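Local coordinates for protein putative sporulation-specific glycosylase ydhD (Bacillus subtilis subsp. subtilis str. 168, PDB 3CZ8) that probably hydrolyses glycosidic bonds of polysaccharides as a family 18 glycosidase of the chitinase class II type associated with sporulation, at residues S35-E40 / Y177-A182; N101-L106 / G113-D118; G132-L137 / L148-P153; G220-G225 / S289-I294. The protein carries 1 engineered substitution. All coordinates share one frame; numbering follows the deposited sequence.

Contact 1 (S35-E40 / Y177-A182); sequences SISIFE and YMFIMA
Phe-179 reaches from strand 177-181 toward Ser-37 and Ser-35 of strand 35-42; its side chain makes the longer reach, met by two short serine side chains. Its CB bond already points toward the other strand. At CG the chain turns to the side of the backbone N, opposite the carbonyl carbon (chi1 -56°), which sends the ring toward strand 35-42. Along one edge, CE2 stops 3.7 Å from OG of Ser-37, and this oxygen lies near the ring plane. The far tip, CZ, passes OG of Ser-35 at 4.3 Å, at a slanting approach. The two strands belong to the TIM barrel of family 18 glycosidases and are not neighbours in its sheet: the CA atoms of Ser-37 and Phe-179 stand 10.8 Å apart, so the meeting is one across the barrel interior. A long flat group therefore suits one wall and a short polar one the other. The serine hydroxyls take hydrogen-bond partners other than the ring: OG of Ser-37 hydrogen-bonds OG1 of Thr-116, while OG of Ser-35 bonds a glycerol probably left from crystallisation. Phe-13 brings a second ring against Phe-179, the planes inclined at about 40°.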
loop_
_atom_site.group_PDB
_atom_site.type_symbol
_atom_site.label_atom_id
_atom_site.label_comp_id
_atom_site.label_asym_id
_atom_site.label_seq_id
_atom_site.Cartn_x
_atom_site.Cartn_y
_atom_site.Cartn_z
ATOM N N SER A 35 -5.821 -7.478 16.305
ATOM C CA SER A 35 -6.450 -8.271 15.261
ATOM C C SER A 35 -6.036 -7.793 13.880
ATOM O O SER A 35 -5.534 -6.682 13.726
ATOM C CB SER A 35 -7.979 -8.284 15.409
ATOM O OG SER A 35 -8.512 -6.972 15.425
ATOM N N ILE A 36 -6.223 -8.658 12.889
ATOM C CA ILE A 36 -6.020 -8.320 11.489
ATOM C C ILE A 36 -7.280 -8.766 10.761
ATOM O O ILE A 36 -7.658 -9.935 10.840
ATOM C CB ILE A 36 -4.755 -9.022 10.909
ATOM C CG1 ILE A 36 -3.489 -8.284 11.345
ATOM C CG2 ILE A 36 -4.802 -9.113 9.389
ATOM C CD1 ILE A 36 -2.214 -9.082 11.158
ATOM N N SER A 37 -7.947 -7.827 10.090
ATOM C CA SER A 37 -9.112 -8.163 9.287
ATOM C C SER A 37 -8.701 -8.257 7.826
ATOM O O SER A 37 -8.421 -7.242 7.184
ATOM C CB SER A 37 -10.235 -7.142 9.490
ATOM O OG SER A 37 -10.392 -6.827 10.865
ATOM N N ILE A 38 -8.700 -9.457 7.302
ATOM C CA ILE A 38 -8.289 -9.715 5.952
ATOM C C ILE A 38 -9.371 -9.445 4.931
ATOM O O ILE A 38 -10.412 -9.997 5.013
ATOM C CB ILE A 38 -7.768 -11.136 5.797
ATOM C CG1 ILE A 38 -6.603 -11.380 6.715
ATOM C CG2 ILE A 38 -7.341 -11.387 4.410
ATOM C CD1 ILE A 38 -6.384 -12.731 6.993
ATOM N N PHE A 39 -9.083 -8.618 3.945
ATOM C CA PHE A 39 -10.044 -8.259 2.922
ATOM C C PHE A 39 -10.060 -9.271 1.803
ATOM O O PHE A 39 -9.091 -9.879 1.574
ATOM C CB PHE A 39 -9.789 -6.849 2.409
ATOM C CG PHE A 39 -10.399 -5.794 3.257
ATOM C CD1 PHE A 39 -11.521 -5.132 2.857
ATOM C CD2 PHE A 39 -9.880 -5.487 4.477
ATOM C CE1 PHE A 39 -12.081 -4.209 3.655
ATOM C CE2 PHE A 39 -10.460 -4.566 5.247
ATOM C CZ PHE A 39 -11.548 -3.930 4.834
ATOM N N GLU A 40 -11.140 -9.418 1.067
ATOM C CA GLU A 40 -12.482 -9.554 1.557
ATOM C C GLU A 40 -13.094 -10.858 1.072
ATOM O O GLU A 40 -12.599 -11.451 0.146
ATOM C CB GLU A 40 -13.295 -8.420 1.003
ATOM C CG GLU A 40 -13.018 -8.180 -0.430
ATOM C CD GLU A 40 -14.032 -8.792 -1.327
ATOM O OE1 GLU A 40 -13.693 -9.116 -2.452
ATOM O OE2 GLU A 40 -15.171 -8.942 -0.902
ATOM N N TYR A 177 -16.866 -5.456 19.020
ATOM C CA TYR A 177 -16.096 -4.240 18.743
ATOM C C TYR A 177 -16.613 -3.470 17.528
ATOM O O TYR A 177 -17.082 -4.055 16.557
ATOM C CB TYR A 177 -14.594 -4.554 18.582
ATOM C CG TYR A 177 -13.950 -5.139 19.828
ATOM C CD1 TYR A 177 -13.518 -4.321 20.866
ATOM C CD2 TYR A 177 -13.789 -6.519 19.965
ATOM C CE1 TYR A 177 -12.940 -4.863 22.017
ATOM C CE2 TYR A 177 -13.222 -7.067 21.102
ATOM C CZ TYR A 177 -12.796 -6.239 22.121
ATOM O OH TYR A 177 -12.233 -6.798 23.247
ATOM N N MET A 178 -16.505 -2.147 17.591
ATOM C CA MET A 178 -16.960 -1.282 16.511
ATOM C C MET A 178 -15.765 -0.525 15.962
ATOM O O MET A 178 -15.109 0.226 16.694
ATOM C CB MET A 178 -18.039 -0.315 17.026
ATOM C CG MET A 178 -18.633 0.653 16.000
ATOM S SD MET A 178 -19.900 1.775 16.682
ATOM C CE MET A 178 -21.114 0.585 17.172
ATOM N N PHE A 179 -15.465 -0.757 14.684
ATOM C CA PHE A 179 -14.397 -0.032 14.014
ATOM C C PHE A 179 -15.035 1.166 13.324
ATOM O O PHE A 179 -15.759 1.015 12.340
ATOM C CB PHE A 179 -13.675 -0.901 12.963
ATOM C CG PHE A 179 -13.089 -2.202 13.485
ATOM C CD1 PHE A 179 -12.737 -2.374 14.823
ATOM C CD2 PHE A 179 -12.843 -3.246 12.594
ATOM C CE1 PHE A 179 -12.183 -3.569 15.268
ATOM C CE2 PHE A 179 -12.285 -4.441 13.029
ATOM C CZ PHE A 179 -11.955 -4.599 14.368
ATOM N N ILE A 180 -14.777 2.359 13.842
ATOM C CA ILE A 180 -15.376 3.554 13.269
ATOM C C ILE A 180 -14.432 4.126 12.238
ATOM O O ILE A 180 -13.303 4.483 12.555
ATOM C CB ILE A 180 -15.736 4.608 14.339
ATOM C CG1 ILE A 180 -16.795 4.046 15.289
ATOM C CG2 ILE A 180 -16.244 5.897 13.679
ATOM C CD1 ILE A 180 -17.006 4.884 16.490
ATOM N N MET A 181 -14.892 4.191 10.993
ATOM C CA MET A 181 -14.042 4.646 9.906
ATOM C C MET A 181 -14.082 6.168 9.817
ATOM O O MET A 181 -14.786 6.745 8.984
ATOM C CB MET A 181 -14.415 3.931 8.600
ATOM C CG MET A 181 -14.300 2.388 8.671
ATOM S SD MET A 181 -12.657 1.674 9.032
ATOM C CE MET A 181 -12.634 1.561 10.778
ATOM N N ALA A 182 -13.317 6.804 10.706
ATOM C CA ALA A 182 -13.369 8.249 10.914
ATOM C C ALA A 182 -12.461 9.004 9.943
ATOM O O ALA A 182 -11.419 9.543 10.333
ATOM C CB ALA A 182 -13.023 8.587 12.360
#

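Contact 2 (N101-L106 / G113-D118); sequences NNIYDL and GGVTID
No flat group takes part where Ile-103 meets Val-115 and Ile-117; Tyr-104, whose CB bond points away from the strand, has the only aromatic ring here, and it makes a cation-pi contact with Arg-140 instead. Ile-103, on helix 93-110, uses both its arms. The short one, CG2, presses on CG1 of Val-115 at 3.7 Å in the conformer modelled here; a second one exists, so this touch is less certain. The long one ends with CD1 lying 4.1 Å from CD1 of Ile-117. Because CG1 of Ile-103 lies beside the backbone N (chi1 -75°) and CG2 opposite it, the two methyls spread along the strand and touch residues two apart, Val-115 pointing at the helix and Ile-117 reaching it with the end of its longer branch. Each partner is crossed at about a right angle. Helix 127-143 closes over the same spot, Leu-137 touching both Ile-103 and Ile-117. This is the layer between barrel strands and outer helices of a TIM barrel, and Glu-120, the predicted proton donor, follows three residues after Ile-117. Beta-branched residues suit the strand. With only methyl groups meeting, the attachment rests on shape and exclusion of water and imposes no directional bond.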
loop_
_atom_site.group_PDB
_atom_site.type_symbol
_atom_site.label_atom_id
_atom_site.label_comp_id
_atom_site.label_asym_id
_atom_site.label_seq_id
_atom_site.Cartn_x
_atom_site.Cartn_y
_atom_site.Cartn_z
ATOM N N ASN A 101 -25.185 -18.705 8.745
ATOM C CA ASN A 101 -24.631 -20.060 8.735
ATOM C C ASN A 101 -23.353 -20.177 7.909
ATOM O O ASN A 101 -22.396 -20.827 8.340
ATOM C CB ASN A 101 -25.673 -21.087 8.264
ATOM C CG ASN A 101 -26.788 -21.301 9.277
ATOM O OD1 ASN A 101 -26.557 -21.297 10.487
ATOM N ND2 ASN A 101 -28.004 -21.486 8.781
ATOM N N ASN A 102 -23.342 -19.541 6.735
ATOM C CA ASN A 102 -22.162 -19.522 5.859
ATOM C C ASN A 102 -20.954 -18.828 6.468
ATOM O O ASN A 102 -19.828 -19.290 6.286
ATOM C CB ASN A 102 -22.490 -18.883 4.514
ATOM C CG ASN A 102 -23.375 -19.758 3.656
ATOM O OD1 ASN A 102 -23.408 -20.982 3.810
ATOM N ND2 ASN A 102 -24.109 -19.131 2.749
ATOM N N ILE A 103 -21.197 -17.727 7.183
ATOM C CA ILE A 103 -20.140 -16.992 7.889
ATOM C C ILE A 103 -19.539 -17.861 8.998
ATOM O O ILE A 103 -18.316 -17.884 9.179
ATOM C CB ILE A 103 -20.645 -15.628 8.458
ATOM C CG1 ILE A 103 -20.799 -14.588 7.346
ATOM C CG2 ILE A 103 -19.689 -15.078 9.503
ATOM C CD1 ILE A 103 -21.644 -13.382 7.741
ATOM N N TYR A 104 -20.399 -18.582 9.720
ATOM C CA TYR A 104 -19.938 -19.550 10.717
ATOM C C TYR A 104 -19.118 -20.660 10.064
ATOM O O TYR A 104 -18.050 -21.016 10.564
ATOM C CB TYR A 104 -21.098 -20.156 11.527
ATOM C CG TYR A 104 -20.604 -21.057 12.641
ATOM C CD1 TYR A 104 -20.457 -22.435 12.446
ATOM C CD2 TYR A 104 -20.250 -20.529 13.882
ATOM C CE1 TYR A 104 -19.976 -23.258 13.458
ATOM C CE2 TYR A 104 -19.774 -21.346 14.901
ATOM C CZ TYR A 104 -19.640 -22.707 14.683
ATOM O OH TYR A 104 -19.172 -23.521 15.691
ATOM N N ASP A 105 -19.626 -21.200 8.956
ATOM C CA ASP A 105 -18.932 -22.256 8.210
ATOM C C ASP A 105 -17.587 -21.773 7.685
ATOM O O ASP A 105 -16.635 -22.545 7.636
ATOM C CB ASP A 105 -19.789 -22.778 7.049
ATOM C CG ASP A 105 -20.987 -23.595 7.515
ATOM O OD1 ASP A 105 -21.889 -23.834 6.684
ATOM O OD2 ASP A 105 -21.035 -23.994 8.700
ATOM N N LEU A 106 -17.520 -20.494 7.308
ATOM C CA LEU A 106 -16.279 -19.865 6.869
ATOM C C LEU A 106 -15.232 -19.798 7.978
ATOM O O LEU A 106 -14.095 -20.205 7.770
ATOM C CB LEU A 106 -16.543 -18.460 6.317
ATOM C CG LEU A 106 -15.460 -17.886 5.401
ATOM C CD1 LEU A 106 -15.700 -18.336 3.967
ATOM C CD2 LEU A 106 -15.435 -16.377 5.489
ATOM N N GLY A 113 -10.470 -16.329 13.785
ATOM C CA GLY A 113 -10.891 -16.072 15.162
ATOM C C GLY A 113 -12.153 -15.230 15.285
ATOM O O GLY A 113 -12.583 -14.907 16.393
ATOM N N GLY A 114 -12.751 -14.879 14.149
ATOM C CA GLY A 114 -13.928 -14.022 14.129
ATOM C C GLY A 114 -14.119 -13.331 12.793
ATOM O O GLY A 114 -13.500 -13.719 11.796
ATOM N N VAL A 115 -14.995 -12.330 12.762
ATOM C CA VAL A 115 -15.235 -11.571 11.535
ATOM C C VAL A 115 -15.200 -10.061 11.705
ATOM O O VAL A 115 -15.230 -9.528 12.819
ATOM C CB VAL A 115 -16.580 -11.926 10.831
ATOM C CG1 VAL A 115 -16.559 -13.330 10.280
ATOM C CG2 VAL A 115 -17.757 -11.710 11.755
ATOM N N THR A 116 -15.136 -9.392 10.560
ATOM C CA THR A 116 -15.362 -7.961 10.454
ATOM C C THR A 116 -16.410 -7.784 9.377
ATOM O O THR A 116 -16.175 -8.102 8.213
ATOM C CB THR A 116 -14.078 -7.187 10.114
ATOM O OG1 THR A 116 -13.116 -7.412 11.147
ATOM C CG2 THR A 116 -14.354 -5.686 10.015
ATOM N N ILE A 117 -17.592 -7.332 9.775
ATOM C CA ILE A 117 -18.628 -7.034 8.802
ATOM C C ILE A 117 -18.300 -5.661 8.228
ATOM O O ILE A 117 -18.183 -4.677 8.964
ATOM C CB ILE A 117 -20.055 -7.074 9.425
ATOM C CG1 ILE A 117 -20.438 -8.504 9.848
ATOM C CG2 ILE A 117 -21.078 -6.518 8.455
ATOM C CD1 ILE A 117 -20.549 -9.518 8.680
ATOM N N ASP A 118 -18.103 -5.615 6.916
ATOM C CA ASP A 118 -17.859 -4.365 6.216
ATOM C C ASP A 118 -18.947 -4.220 5.156
ATOM O O ASP A 118 -18.701 -4.368 3.962
ATOM C CB ASP A 118 -16.443 -4.349 5.618
ATOM C CG ASP A 118 -16.105 -3.040 4.902
ATOM O OD1 ASP A 118 -16.708 -1.997 5.221
ATOM O OD2 ASP A 118 -15.227 -3.061 4.014
#

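Contact 3 (G132-L137 / L148-P153); sequences GFLRQL and LTIAVP
Leu-134 and Leu-137 of the helix face Ile-150 and Leu-148 of the strand, a packing inside the beta-alpha-beta unit formed by strand 114-118, helix 127-143 and strand 147-153, one of the repeating building blocks of a TIM barrel. Segments 132-137 and 148-153 run at 152° to each other, nearly antiparallel, their axes approaching to 10.2 Å, a spacing bridged by leucine and isoleucine side chains. Leu-134 and Ile-150 stand at about a right angle to each other and meet through their last methyls, CD1 of Leu-134 lying 3.7 Å from CD1 of Ile-150. Ile-150 gets there by extending fully: CG1 is opposite its backbone N (chi1 -178°) and CD1 continues the line, so a single methyl stands well out from the strand. The other pair cross obliquely, CD2 of Leu-137 resting on CD1 of Leu-148, also at 3.7 Å. One turn separates the two leucines of the helix, and their partners are two positions apart on the strand, hence on the same face. Ile-171 of helix 168-174 flanks Leu-134 and Ile-150, while Leu-134 also touches Ile-117 of strand 114-118, so this leucine is enclosed from several sides. The forked end of Leu-148 serves twice: while CD1 meets Leu-137, its other methyl, CD2, packs 3.5 Å from the backbone O of Leu-134.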
loop_
_atom_site.group_PDB
_atom_site.type_symbol
_atom_site.label_atom_id
_atom_site.label_comp_id
_atom_site.label_asym_id
_atom_site.label_seq_id
_atom_site.Cartn_x
_atom_site.Cartn_y
_atom_site.Cartn_z
ATOM N N GLY A 132 -30.754 -6.511 13.422
ATOM C CA GLY A 132 -31.294 -7.854 13.622
ATOM C C GLY A 132 -30.411 -8.948 13.047
ATOM O O GLY A 132 -30.198 -9.979 13.691
ATOM N N PHE A 133 -29.896 -8.719 11.839
ATOM C CA PHE A 133 -28.940 -9.635 11.209
ATOM C C PHE A 133 -27.684 -9.804 12.065
ATOM O O PHE A 133 -27.174 -10.916 12.217
ATOM C CB PHE A 133 -28.574 -9.152 9.798
ATOM C CG PHE A 133 -27.295 -9.735 9.268
ATOM C CD1 PHE A 133 -27.249 -11.048 8.813
ATOM C CD2 PHE A 133 -26.125 -8.977 9.244
ATOM C CE1 PHE A 133 -26.059 -11.596 8.346
ATOM C CE2 PHE A 133 -24.934 -9.520 8.775
ATOM C CZ PHE A 133 -24.901 -10.826 8.328
ATOM N N LEU A 134 -27.196 -8.693 12.613
ATOM C CA LEU A 134 -25.998 -8.678 13.440
ATOM C C LEU A 134 -26.216 -9.339 14.800
ATOM O O LEU A 134 -25.284 -9.935 15.350
ATOM C CB LEU A 134 -25.475 -7.252 13.619
ATOM C CG LEU A 134 -24.905 -6.558 12.377
ATOM C CD1 LEU A 134 -24.735 -5.108 12.681
ATOM C CD2 LEU A 134 -23.588 -7.161 11.891
ATOM N N ARG A 135 -27.437 -9.230 15.327
ATOM C CA ARG A 135 -27.846 -9.976 16.521
ATOM C C ARG A 135 -27.872 -11.479 16.246
ATOM O O ARG A 135 -27.422 -12.271 17.073
ATOM C CB ARG A 135 -29.210 -9.499 17.047
ATOM C CG ARG A 135 -29.810 -10.385 18.154
ATOM C CD ARG A 135 -30.942 -9.712 18.908
ATOM N NE ARG A 135 -30.452 -8.906 20.027
ATOM C CZ ARG A 135 -30.510 -7.579 20.086
ATOM N NH1 ARG A 135 -30.030 -6.943 21.149
ATOM N NH2 ARG A 135 -31.045 -6.883 19.088
ATOM N N GLN A 136 -28.392 -11.864 15.083
ATOM C CA GLN A 136 -28.468 -13.269 14.707
ATOM C C GLN A 136 -27.057 -13.825 14.488
ATOM O O GLN A 136 -26.776 -14.981 14.805
ATOM C CB GLN A 136 -29.326 -13.453 13.453
ATOM C CG GLN A 136 -30.012 -14.818 13.392
ATOM C CD GLN A 136 -30.462 -15.222 11.999
ATOM O OE1 GLN A 136 -30.179 -16.333 11.552
ATOM N NE2 GLN A 136 -31.166 -14.328 11.308
ATOM N N LEU A 137 -26.177 -12.974 13.969
ATOM C CA LEU A 137 -24.777 -13.314 13.776
ATOM C C LEU A 137 -23.996 -13.371 15.090
ATOM O O LEU A 137 -23.172 -14.285 15.250
ATOM C CB LEU A 137 -24.116 -12.352 12.782
ATOM C CG LEU A 137 -22.695 -12.676 12.318
ATOM C CD1 LEU A 137 -22.615 -14.038 11.614
ATOM C CD2 LEU A 137 -22.174 -11.565 11.419
ATOM N N LEU A 148 -17.207 -10.834 17.064
ATOM C CA LEU A 148 -17.939 -10.076 16.050
ATOM C C LEU A 148 -17.509 -8.622 16.071
ATOM O O LEU A 148 -17.649 -7.937 17.080
ATOM C CB LEU A 148 -19.461 -10.202 16.234
ATOM C CG LEU A 148 -20.361 -9.412 15.269
ATOM C CD1 LEU A 148 -20.075 -9.734 13.823
ATOM C CD2 LEU A 148 -21.828 -9.637 15.564
ATOM N N THR A 149 -16.950 -8.166 14.952
ATOM C CA THR A 149 -16.563 -6.769 14.794
ATOM C C THR A 149 -17.210 -6.216 13.528
ATOM O O THR A 149 -17.635 -6.976 12.665
ATOM C CB THR A 149 -15.019 -6.567 14.737
ATOM O OG1 THR A 149 -14.511 -7.051 13.488
ATOM C CG2 THR A 149 -14.312 -7.287 15.879
ATOM N N ILE A 150 -17.292 -4.891 13.432
ATOM C CA ILE A 150 -17.965 -4.239 12.317
ATOM C C ILE A 150 -17.249 -2.944 11.933
ATOM O O ILE A 150 -16.767 -2.203 12.798
ATOM C CB ILE A 150 -19.468 -3.982 12.630
ATOM C CG1 ILE A 150 -20.184 -3.346 11.432
ATOM C CG2 ILE A 150 -19.628 -3.137 13.907
ATOM C CD1 ILE A 150 -21.682 -3.286 11.558
ATOM N N ALA A 151 -17.143 -2.699 10.628
ATOM C CA ALA A 151 -16.656 -1.423 10.125
ATOM C C ALA A 151 -17.874 -0.566 9.797
ATOM O O ALA A 151 -18.719 -0.969 8.996
ATOM C CB ALA A 151 -15.776 -1.632 8.893
ATOM N N VAL A 152 -17.978 0.591 10.452
ATOM C CA VAL A 152 -19.066 1.549 10.208
ATOM C C VAL A 152 -18.499 2.911 9.788
ATOM O O VAL A 152 -17.370 3.253 10.159
ATOM C CB VAL A 152 -20.022 1.731 11.452
ATOM C CG1 VAL A 152 -20.754 0.439 11.792
ATOM C CG2 VAL A 152 -19.278 2.273 12.663
ATOM N N PRO A 153 -19.266 3.692 8.997
ATOM C CA PRO A 153 -18.817 5.059 8.727
ATOM C C PRO A 153 -19.010 5.949 9.953
ATOM O O PRO A 153 -19.881 5.677 10.784
ATOM C CB PRO A 153 -19.736 5.523 7.585
ATOM C CG PRO A 153 -20.487 4.309 7.136
ATOM C CD PRO A 153 -20.528 3.386 8.301
#

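Contact 4 (G220-G225 / S289-I294); sequences GVPLYG and SRKMQI
Val-221, following directly on Gly-220 at the end of strand 217-220, turns its side chain toward helix 285-297 and meets Lys-291 there. Its CG1 lies 4.0 Å from CD of the lysine, and the two side chains approach on a slant. Next comes Pro-222, whose ring carbon CD is 4.2 Å from CE of Lys-291. Valine and proline thus offer the lysine a small apolar shelf, and a long aliphatic chain suits it, because its methylenes can lie on carbon while its amine goes elsewhere. The bend sits at the last torsion (chi4 62°), after a nearly extended run through CG and CD. Beyond it, NZ forms a salt bridge to OE2 of Glu-283 and a hydrogen bond to O of Ala-196, so this buried charge has both a counter-ion and a carbonyl. Further on, Leu-223 packs on Trp-306. Gly-225 opens strand 225-229, the start of the excursion into the five-stranded antiparallel sheet. Such a small alpha/beta insertion, leaving the barrel after the seventh strand and returning to it through the following helix, is familiar in family 18 chitinases, and this contact sits where the insertion joins the barrel.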
loop_
_atom_site.group_PDB
_atom_site.type_symbol
_atom_site.label_atom_id
_atom_site.label_comp_id
_atom_site.label_asym_id
_atom_site.label_seq_id
_atom_site.Cartn_x
_atom_site.Cartn_y
_atom_site.Cartn_z
ATOM N N GLY A 220 -10.715 4.180 13.382
ATOM C CA GLY A 220 -9.948 3.932 12.161
ATOM C C GLY A 220 -9.369 5.213 11.584
ATOM O O GLY A 220 -10.049 6.234 11.528
ATOM N N VAL A 221 -8.104 5.158 11.165
ATOM C CA VAL A 221 -7.428 6.313 10.556
ATOM C C VAL A 221 -7.477 6.240 9.008
ATOM O O VAL A 221 -7.691 5.153 8.454
ATOM C CB VAL A 221 -5.973 6.480 11.083
ATOM C CG1 VAL A 221 -5.947 6.636 12.618
ATOM C CG2 VAL A 221 -5.065 5.358 10.606
ATOM N N PRO A 222 -7.319 7.395 8.310
ATOM C CA PRO A 222 -7.396 7.410 6.840
ATOM C C PRO A 222 -6.421 6.477 6.129
ATOM O O PRO A 222 -5.274 6.322 6.550
ATOM C CB PRO A 222 -7.062 8.859 6.480
ATOM C CG PRO A 222 -7.378 9.630 7.681
ATOM C CD PRO A 222 -7.095 8.754 8.843
ATOM N N LEU A 223 -6.903 5.854 5.064
ATOM C CA LEU A 223 -6.055 5.105 4.153
ATOM C C LEU A 223 -5.443 6.057 3.116
ATOM O O LEU A 223 -4.264 5.933 2.781
ATOM C CB LEU A 223 -6.882 3.997 3.482
ATOM C CG LEU A 223 -6.337 3.076 2.381
ATOM C CD1 LEU A 223 -5.042 2.360 2.762
ATOM C CD2 LEU A 223 -7.417 2.075 1.978
ATOM N N TYR A 224 -6.241 7.022 2.646
ATOM C CA TYR A 224 -5.883 7.933 1.543
ATOM C C TYR A 224 -5.845 9.407 1.951
ATOM O O TYR A 224 -6.693 9.852 2.726
ATOM C CB TYR A 224 -6.928 7.841 0.421
ATOM C CG TYR A 224 -7.036 6.527 -0.319
ATOM C CD1 TYR A 224 -5.970 6.034 -1.071
ATOM C CD2 TYR A 224 -8.235 5.805 -0.317
ATOM C CE1 TYR A 224 -6.077 4.837 -1.769
ATOM C CE2 TYR A 224 -8.354 4.604 -1.016
ATOM C CZ TYR A 224 -7.270 4.128 -1.739
ATOM O OH TYR A 224 -7.370 2.946 -2.434
ATOM N N GLY A 225 -4.903 10.155 1.386
ATOM C CA GLY A 225 -4.943 11.614 1.371
ATOM C C GLY A 225 -5.428 11.969 -0.026
ATOM O O GLY A 225 -5.623 11.072 -0.855
ATOM N N SER A 289 -0.564 11.369 15.815
ATOM C CA SER A 289 -0.345 11.456 17.263
ATOM C C SER A 289 -1.584 11.978 17.981
ATOM O O SER A 289 -2.002 11.405 18.987
ATOM C CB SER A 289 0.848 12.357 17.591
ATOM O OG SER A 289 2.063 11.746 17.206
ATOM N N ARG A 290 -2.162 13.054 17.441
ATOM C CA ARG A 290 -3.376 13.673 17.979
ATOM C C ARG A 290 -4.581 12.735 17.991
ATOM O O ARG A 290 -5.459 12.863 18.842
ATOM C CB ARG A 290 -3.722 14.960 17.214
ATOM C CG ARG A 290 -2.952 16.206 17.669
ATOM C CD ARG A 290 -3.331 16.644 19.091
ATOM N NE ARG A 290 -4.699 17.160 19.180
ATOM C CZ ARG A 290 -5.021 18.421 19.460
ATOM N NH1 ARG A 290 -6.297 18.782 19.513
ATOM N NH2 ARG A 290 -4.077 19.327 19.695
ATOM N N LYS A 291 -4.614 11.795 17.048
ATOM C CA LYS A 291 -5.672 10.793 16.991
ATOM C C LYS A 291 -5.526 9.724 18.080
ATOM O O LYS A 291 -6.524 9.318 18.679
ATOM C CB LYS A 291 -5.741 10.162 15.601
ATOM C CG LYS A 291 -6.412 11.040 14.567
ATOM C CD LYS A 291 -5.996 10.632 13.176
ATOM C CE LYS A 291 -6.814 11.325 12.104
ATOM N NZ LYS A 291 -6.675 12.814 12.090
ATOM N N MET A 292 -4.295 9.270 18.334
ATOM C CA MET A 292 -4.026 8.383 19.470
ATOM C C MET A 292 -4.257 9.112 20.803
ATOM O O MET A 292 -4.695 8.505 21.777
ATOM C CB MET A 292 -2.617 7.772 19.391
ATOM C CG MET A 292 -2.277 6.769 20.510
ATOM S SD MET A 292 -3.507 5.472 20.820
ATOM C CE MET A 292 -2.761 4.057 20.044
ATOM N N GLN A 293 -3.993 10.416 20.815
ATOM C CA GLN A 293 -4.227 11.270 21.973
ATOM C C GLN A 293 -5.707 11.384 22.350
ATOM O O GLN A 293 -6.043 11.286 23.527
ATOM C CB GLN A 293 -3.633 12.660 21.743
ATOM C CG GLN A 293 -2.147 12.766 22.051
ATOM C CD GLN A 293 -1.576 14.131 21.698
ATOM O OE1 GLN A 293 -2.191 15.167 21.970
ATOM N NE2 GLN A 293 -0.394 14.138 21.084
ATOM N N ILE A 294 -6.580 11.571 21.357
ATOM C CA ILE A 294 -8.027 11.658 21.609
ATOM C C ILE A 294 -8.650 10.292 21.927
ATOM O O ILE A 294 -9.701 10.210 22.568
ATOM C CB ILE A 294 -8.789 12.405 20.473
ATOM C CG1 ILE A 294 -10.085 13.014 21.017
ATOM C CG2 ILE A 294 -9.033 11.504 19.257
ATOM C CD1 ILE A 294 -10.727 14.042 20.124
#

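In the fold
All four contacts are buried, and none belongs to the surface, but they occupy different layers. Contact 1 is central, its centre about 5 Å from the centre of the chain, inside the barrel and partly polar. Contacts 2 and 3 belong to the outer strand-helix layer and are purely aliphatic in their side-chain packing; strands 114-118 and 147-153 are sheet neighbours, and OG1 of Thr-116 lies 2.7 Å from OG1 of Thr-149. Phe-179 N, 2.7 Å from Ile-150 O, joins contact 1 to contact 3. Contact 4, across the chain's centre from contacts 2 and 3, combines carbon packing with a buried charge, and Gly-220 N approaches Ile-180 O of contact 1 at 2.7 Å.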